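Local atomic coordinates of intimin adherence protein (Escherichia coli O157:H7, PDB entry 3NCX), a protein that probably mediates attachment of the bacterium to host cells, as an outer-membrane adhesin whose C-terminal lectin-like domain recognises the translocated receptor Tir. Residues K16-I20 and Q37-K41; S95-K99 and V123-I127; G160-T164 and G175-N179. The protein carries 1 engineered substitution. All coordinates share one frame; numbering follows the deposited sequence.

In the fold
Contact 1, contact 2 and contact 3 follow one another along the chain, each closing before the next opens, and none touches another. Contact 1 pairs strand 17-19 with strand 37-43 in the antiparallel sheet of the Ig-like part. Contact 2, its centre about 18 Å from that of contact 1, packs helix 121-131 on strand 97-103, which runs parallel to strand 32-33. Contact 3 joins strands 161-166 and 172-177 about 20 Å beyond contact 2 and 36 Å from contact 1, centre to centre, with contacts 1 and 3 on opposite sides of the chain's centre. The spacing fits a rod-like adhesin with its lectin-like domain at one end.

Contact 1 (K16-I20 and Q37-K41); sequences KVDII and QFKLK
Asp18 and Lys39 form the antiparallel hydrogen-bonded pair at the middle of this contact. Lys39 N gives its proton to Asp18 O at 2.8 Å, and Asp18 N returns a longer bond to Lys39 O at 3.3 Å. Farther along, Ile20 N reaches Gln37 O, also at 3.3 Å; all three bonds are close to straight, 162° to 167° at the hydrogen. The axes of the short strands 17-19 and 37-39 run at 139° to each other, so the ladder is clearly twisted away from exact antiparallel, and Ile19 with Phe38 is its non-hydrogen-bonded pair.

Apolar contacts lie on the face bearing Ile19 and Phe38. CG1 of Val17 rests 3.4 Å from Phe38 CB and approaches the ring obliquely, while the other branch, CG2, meets Leu40 CD2 at 3.6 Å. That same leucine methyl lies in the plane of the phenyl ring, at its edge. Tyr89 and Ile91 of strand 86-91 pack against this group, placing it in the interior of the Ig-like sandwich.

Mixed contacts occupy the other face. The side chains of Asp18 and Lys39 run side by side, with OD1 of the aspartate 3.7 Å from CG of the lysine. Crossing the aliphatic part of Lys39, Ile20 brings CD1 to within 3.4 Å of CG.

The charged ends do not pair: Asp18 OD1 and Lys39 NZ are 6.8 Å apart, Asp18 OD2 makes its salt bridge with Arg25, and Lys39 NZ has a weak hydrogen bond to Ser64 OG. Cohesion here therefore comes mainly from backbone bonds and hydrocarbon packing.

Contact 2 (S95-K99 and V123-I127); sequences SYMIK and VLSDI
Tyr96 OH donates a 2.8 Å hydrogen bond to Val123 O, arriving in the carbonyl plane on a lone pair, with a C=O...O angle of 122°. The same hydroxyl oxygen accepts a bond from a water at 3.1 Å, whose oxygen lies in the plane of the phenol ring at its edge. That water also donates to Asp126 OD2 at 2.9 Å, linking the phenol to a carboxylate one turn further along the helix. Two polar partners thus grip the hydroxyl, which would favour this ring orientation.

Helix 121-131 packs across strand 97-103 in the lectin-like domain, their short axes at 101° and 10.0 Å apart. Side chains fill this separation: Ile127, its chain extended beyond CG1 (chi2 -173°), sends CD1 between Ile98 and the tyrosine. This methyl lies 3.3 Å from Ile98 CB and sits near the plane of the Tyr96 ring, 3.8 Å from CE1 at its edge. Leu124 crosses Ile98 at about a right angle, its CD2 4.0 Å from Ile98 CG1. Val123 CG1 serves both strand residues, touching Tyr96 CZ at 3.8 Å and, more distantly, the CD1 methyl of Ile98. Val188 of strand 184-188 packs against Tyr96, Ile98 and Val123.

Contact 3 (G160-T164 and G175-N179); sequences GVSST and GVNVN
Val161 meets Gly175, Val176 and Asn177 where the two arms of a beta hairpin, strands 161-166 and 172-177, come together in the lectin-like domain. The second arm bends at Gly175 and pairs only loosely after it, so that the two segments run steeply across each other. Val161 and Asn177 form an antiparallel non-hydrogen-bonded pair, CA to CA 4.3 Å, whose side chains point apart.

From its base outward, the side chain of Val161 is in contact with backbone and amide groups. Its CB lies against Val176 O at 3.4 Å and also near the carbonyl carbon of Gly175. With chi1 at -59°, CG1 stands anti to the residue's own carbonyl carbon and reaches Asn177 ND2 at 3.3 Å, a van der Waals contact; a methyl group offers the amide no acceptor. The second branch, CG2, lies loosely over the CA of Gly175.

Two backbone bonds tie the segments. Ser162 N donates to Val176 O at 2.9 Å, bent to 140° at the hydrogen, and the CA of Val161 approaches that same oxygen. At the other end, Val178 N donates to Gly160 O. Gly160 leaves helix 154-159 with a positive phi, and the bond joins this helix exit to the chain beyond the second strand. Trp149 of the adjoining strand 147-149 packs against the side chains of Ser162, Thr164 and Val176.

The Val178 proton reaches Gly160 O from above the carbonyl plane: N to O is 3.1 Å, with the nitrogen 36° out of that plane and CG1 of the same valine 3.5 Å from the oxygen.

Contact 1 (K16-I20 and Q37-K41)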
# COMPACT_ATOMS: atom_id res chain seq x y z
N LYS A 16 16.94 1.70 0.75
CA LYS A 16 16.21 1.40 1.98
C LYS A 16 15.04 2.36 2.11
O LYS A 16 15.22 3.58 2.18
CB LYS A 16 17.14 1.53 3.19
CG LYS A 16 16.77 0.64 4.37
CD LYS A 16 17.39 -0.74 4.24
CE LYS A 16 18.91 -0.67 4.29
NZ LYS A 16 19.55 -2.02 4.25
N VAL A 17 13.83 1.82 2.14
CA VAL A 17 12.62 2.63 2.20
C VAL A 17 12.01 2.66 3.60
O VAL A 17 12.06 1.67 4.33
CB VAL A 17 11.57 2.14 1.18
CG1 VAL A 17 10.16 2.36 1.70
CG2 VAL A 17 11.76 2.84 -0.16
N ASP A 18 11.43 3.80 3.97
CA ASP A 18 10.79 3.95 5.27
C ASP A 18 9.28 3.77 5.17
O ASP A 18 8.56 4.69 4.76
CB ASP A 18 11.11 5.32 5.86
CG ASP A 18 10.41 5.56 7.19
OD1 ASP A 18 10.04 6.72 7.47
OD2 ASP A 18 10.23 4.59 7.95
N ILE A 19 8.80 2.59 5.54
CA ILE A 19 7.36 2.32 5.53
C ILE A 19 6.68 3.00 6.71
O ILE A 19 7.00 2.73 7.87
CB ILE A 19 7.05 0.81 5.56
CG1 ILE A 19 7.46 0.15 4.24
CG2 ILE A 19 5.57 0.57 5.80
CD1 ILE A 19 8.95 -0.04 4.07
N ILE A 20 5.73 3.88 6.40
CA ILE A 20 5.05 4.68 7.41
C ILE A 20 4.26 3.85 8.42
O ILE A 20 4.17 4.21 9.59
CB ILE A 20 4.10 5.69 6.75
CG1 ILE A 20 4.86 6.59 5.77
CG2 ILE A 20 3.39 6.53 7.80
CD1 ILE A 20 5.99 7.36 6.42
N GLN A 37 1.96 4.04 2.05
CA GLN A 37 2.89 5.15 1.92
C GLN A 37 4.28 4.84 2.46
O GLN A 37 4.44 4.04 3.38
CB GLN A 37 2.32 6.39 2.60
CG GLN A 37 0.98 6.83 2.02
CD GLN A 37 0.37 8.00 2.77
OE1 GLN A 37 0.39 8.04 4.00
NE2 GLN A 37 -0.16 8.96 2.03
N PHE A 38 5.29 5.50 1.89
CA PHE A 38 6.67 5.30 2.31
C PHE A 38 7.56 6.49 1.95
O PHE A 38 7.31 7.20 0.97
CB PHE A 38 7.23 4.01 1.71
CG PHE A 38 7.20 3.97 0.21
CD1 PHE A 38 8.34 4.26 -0.53
CD2 PHE A 38 6.05 3.62 -0.47
CE1 PHE A 38 8.32 4.22 -1.91
CE2 PHE A 38 6.02 3.58 -1.85
CZ PHE A 38 7.15 3.88 -2.58
N LYS A 39 8.60 6.70 2.75
CA LYS A 39 9.50 7.83 2.56
C LYS A 39 10.79 7.42 1.86
O LYS A 39 11.60 6.67 2.41
CB LYS A 39 9.85 8.45 3.92
CG LYS A 39 8.65 8.78 4.79
CD LYS A 39 8.03 10.11 4.42
CE LYS A 39 8.98 11.26 4.71
NZ LYS A 39 8.33 12.58 4.51
N LEU A 40 10.98 7.92 0.64
CA LEU A 40 12.24 7.74 -0.07
C LEU A 40 13.31 8.66 0.52
O LEU A 40 13.06 9.85 0.73
CB LEU A 40 12.07 8.02 -1.56
CG LEU A 40 11.27 6.99 -2.36
CD1 LEU A 40 10.99 7.50 -3.76
CD2 LEU A 40 12.00 5.66 -2.40
N LYS A 41 14.48 8.10 0.81
CA LYS A 41 15.56 8.86 1.43
C LYS A 41 16.63 9.25 0.42
O LYS A 41 17.35 8.39 -0.09
CB LYS A 41 16.19 8.06 2.57
CG LYS A 41 17.34 8.77 3.28
CD LYS A 41 16.86 9.51 4.52
CE LYS A 41 15.87 10.61 4.18
NZ LYS A 41 15.28 11.23 5.40

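Contact 2 (S95-K99 and V123-I127)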
# COMPACT_ATOMS: atom_id res chain seq x y z
N SER A 95 3.31 -8.29 -7.05
CA SER A 95 2.68 -9.54 -7.42
C SER A 95 1.17 -9.35 -7.37
O SER A 95 0.44 -9.83 -8.23
CB SER A 95 3.11 -10.68 -6.49
OG SER A 95 2.80 -10.38 -5.14
N TYR A 96 0.71 -8.64 -6.34
CA TYR A 96 -0.69 -8.25 -6.24
C TYR A 96 -0.86 -7.02 -5.36
O TYR A 96 -0.00 -6.71 -4.53
CB TYR A 96 -1.55 -9.40 -5.71
CG TYR A 96 -1.33 -9.75 -4.25
CD1 TYR A 96 -1.87 -8.97 -3.23
CD2 TYR A 96 -0.61 -10.88 -3.89
CE1 TYR A 96 -1.68 -9.29 -1.90
CE2 TYR A 96 -0.41 -11.21 -2.56
CZ TYR A 96 -0.95 -10.41 -1.57
OH TYR A 96 -0.75 -10.73 -0.24
N MET A 97 -1.96 -6.31 -5.56
CA MET A 97 -2.28 -5.14 -4.76
C MET A 97 -3.70 -5.22 -4.23
O MET A 97 -4.61 -5.65 -4.94
CB MET A 97 -2.10 -3.85 -5.57
CG MET A 97 -2.36 -2.59 -4.77
SD MET A 97 -2.47 -1.13 -5.82
CE MET A 97 -3.88 -1.56 -6.84
N ILE A 98 -3.89 -4.82 -2.98
CA ILE A 98 -5.19 -4.89 -2.33
C ILE A 98 -5.96 -3.57 -2.43
O ILE A 98 -5.42 -2.50 -2.12
CB ILE A 98 -5.06 -5.32 -0.85
CG1 ILE A 98 -5.53 -6.77 -0.68
CG2 ILE A 98 -5.86 -4.41 0.06
CD1 ILE A 98 -4.73 -7.76 -1.49
N LYS A 99 -7.20 -3.65 -2.89
CA LYS A 99 -8.07 -2.48 -2.98
C LYS A 99 -9.22 -2.60 -1.99
O LYS A 99 -9.71 -3.69 -1.73
CB LYS A 99 -8.63 -2.33 -4.40
CG LYS A 99 -7.61 -2.02 -5.47
CD LYS A 99 -8.30 -1.74 -6.80
CE LYS A 99 -7.29 -1.53 -7.92
NZ LYS A 99 -7.96 -1.26 -9.23
N VAL A 123 -3.35 -13.85 2.41
CA VAL A 123 -3.32 -12.82 1.38
C VAL A 123 -3.46 -11.44 2.03
O VAL A 123 -2.83 -10.47 1.61
CB VAL A 123 -4.43 -13.01 0.34
CG1 VAL A 123 -4.36 -11.92 -0.72
CG2 VAL A 123 -4.31 -14.39 -0.30
N LEU A 124 -4.29 -11.37 3.07
CA LEU A 124 -4.56 -10.12 3.76
C LEU A 124 -3.60 -9.87 4.92
O LEU A 124 -3.12 -8.75 5.11
CB LEU A 124 -6.00 -10.08 4.26
CG LEU A 124 -7.10 -10.08 3.19
CD1 LEU A 124 -8.46 -10.29 3.82
CD2 LEU A 124 -7.06 -8.78 2.40
N SER A 125 -3.32 -10.91 5.70
CA SER A 125 -2.44 -10.78 6.86
C SER A 125 -1.01 -10.47 6.43
O SER A 125 -0.27 -9.80 7.15
CB SER A 125 -2.49 -12.04 7.72
OG SER A 125 -2.04 -13.17 6.99
N ASP A 126 -0.62 -10.98 5.26
CA ASP A 126 0.70 -10.71 4.72
C ASP A 126 0.89 -9.23 4.44
O ASP A 126 1.99 -8.70 4.54
CB ASP A 126 0.94 -11.53 3.45
CG ASP A 126 1.48 -12.91 3.74
OD1 ASP A 126 1.38 -13.36 4.90
OD2 ASP A 126 1.99 -13.56 2.80
N ILE A 127 -0.21 -8.57 4.07
CA ILE A 127 -0.16 -7.14 3.80
C ILE A 127 0.02 -6.34 5.08
O ILE A 127 0.70 -5.31 5.10
CB ILE A 127 -1.40 -6.68 3.03
CG1 ILE A 127 -1.26 -7.07 1.56
CG2 ILE A 127 -1.59 -5.18 3.16
CD1 ILE A 127 -2.35 -6.53 0.67
O HOH W 1 0.93 -13.37 0.06

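Contact 3 (G160-T164 and G175-N179)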
# COMPACT_ATOMS: atom_id res chain seq x y z
N GLY A 160 -23.63 -20.86 3.96
CA GLY A 160 -23.93 -19.45 3.80
C GLY A 160 -23.13 -18.55 4.73
O GLY A 160 -23.64 -17.56 5.25
N VAL A 161 -21.87 -18.91 4.94
CA VAL A 161 -20.97 -18.11 5.76
C VAL A 161 -19.63 -17.93 5.07
O VAL A 161 -19.37 -18.51 4.01
CB VAL A 161 -20.73 -18.73 7.14
CG1 VAL A 161 -22.04 -18.91 7.89
CG2 VAL A 161 -19.99 -20.06 7.00
N SER A 162 -18.76 -17.14 5.69
CA SER A 162 -17.43 -16.91 5.17
C SER A 162 -16.61 -16.17 6.22
O SER A 162 -17.09 -15.21 6.82
CB SER A 162 -17.50 -16.10 3.88
OG SER A 162 -16.23 -16.02 3.26
N SER A 163 -15.38 -16.61 6.43
CA SER A 163 -14.51 -15.99 7.42
C SER A 163 -14.05 -14.60 6.96
O SER A 163 -14.13 -14.27 5.78
CB SER A 163 -13.30 -16.89 7.70
OG SER A 163 -12.67 -17.27 6.49
N THR A 164 -13.57 -13.80 7.91
CA THR A 164 -13.12 -12.45 7.61
C THR A 164 -11.81 -12.12 8.32
O THR A 164 -11.42 -12.79 9.27
CB THR A 164 -14.17 -11.39 8.03
OG1 THR A 164 -14.41 -11.49 9.43
CG2 THR A 164 -15.47 -11.61 7.27
N GLY A 175 -17.23 -18.20 10.32
CA GLY A 175 -18.66 -18.38 10.47
C GLY A 175 -19.49 -17.11 10.40
O GLY A 175 -20.56 -17.02 11.00
N VAL A 176 -18.99 -16.11 9.67
CA VAL A 176 -19.73 -14.87 9.48
C VAL A 176 -20.76 -15.04 8.37
O VAL A 176 -20.40 -15.35 7.23
CB VAL A 176 -18.79 -13.71 9.12
CG1 VAL A 176 -19.59 -12.45 8.83
CG2 VAL A 176 -17.79 -13.47 10.24
N ASN A 177 -22.03 -14.84 8.69
CA ASN A 177 -23.09 -14.95 7.70
C ASN A 177 -22.84 -14.02 6.52
O ASN A 177 -22.42 -12.88 6.70
CB ASN A 177 -24.46 -14.68 8.31
CG ASN A 177 -24.83 -15.70 9.37
OD1 ASN A 177 -25.48 -15.38 10.36
ND2 ASN A 177 -24.43 -16.95 9.15
N VAL A 178 -23.08 -14.51 5.31
CA VAL A 178 -22.80 -13.74 4.10
C VAL A 178 -23.48 -12.37 4.12
O VAL A 178 -22.90 -11.38 3.67
CB VAL A 178 -23.21 -14.51 2.82
CG1 VAL A 178 -22.31 -15.72 2.62
CG2 VAL A 178 -24.67 -14.92 2.88
N ASN A 179 -24.70 -12.32 4.65
CA ASN A 179 -25.45 -11.07 4.70
C ASN A 179 -25.20 -10.29 5.98
O ASN A 179 -26.13 -9.85 6.64
CB ASN A 179 -26.94 -11.33 4.52
CG ASN A 179 -27.28 -11.87 3.15
OD1 ASN A 179 -26.59 -11.57 2.17
ND2 ASN A 179 -28.34 -12.66 3.06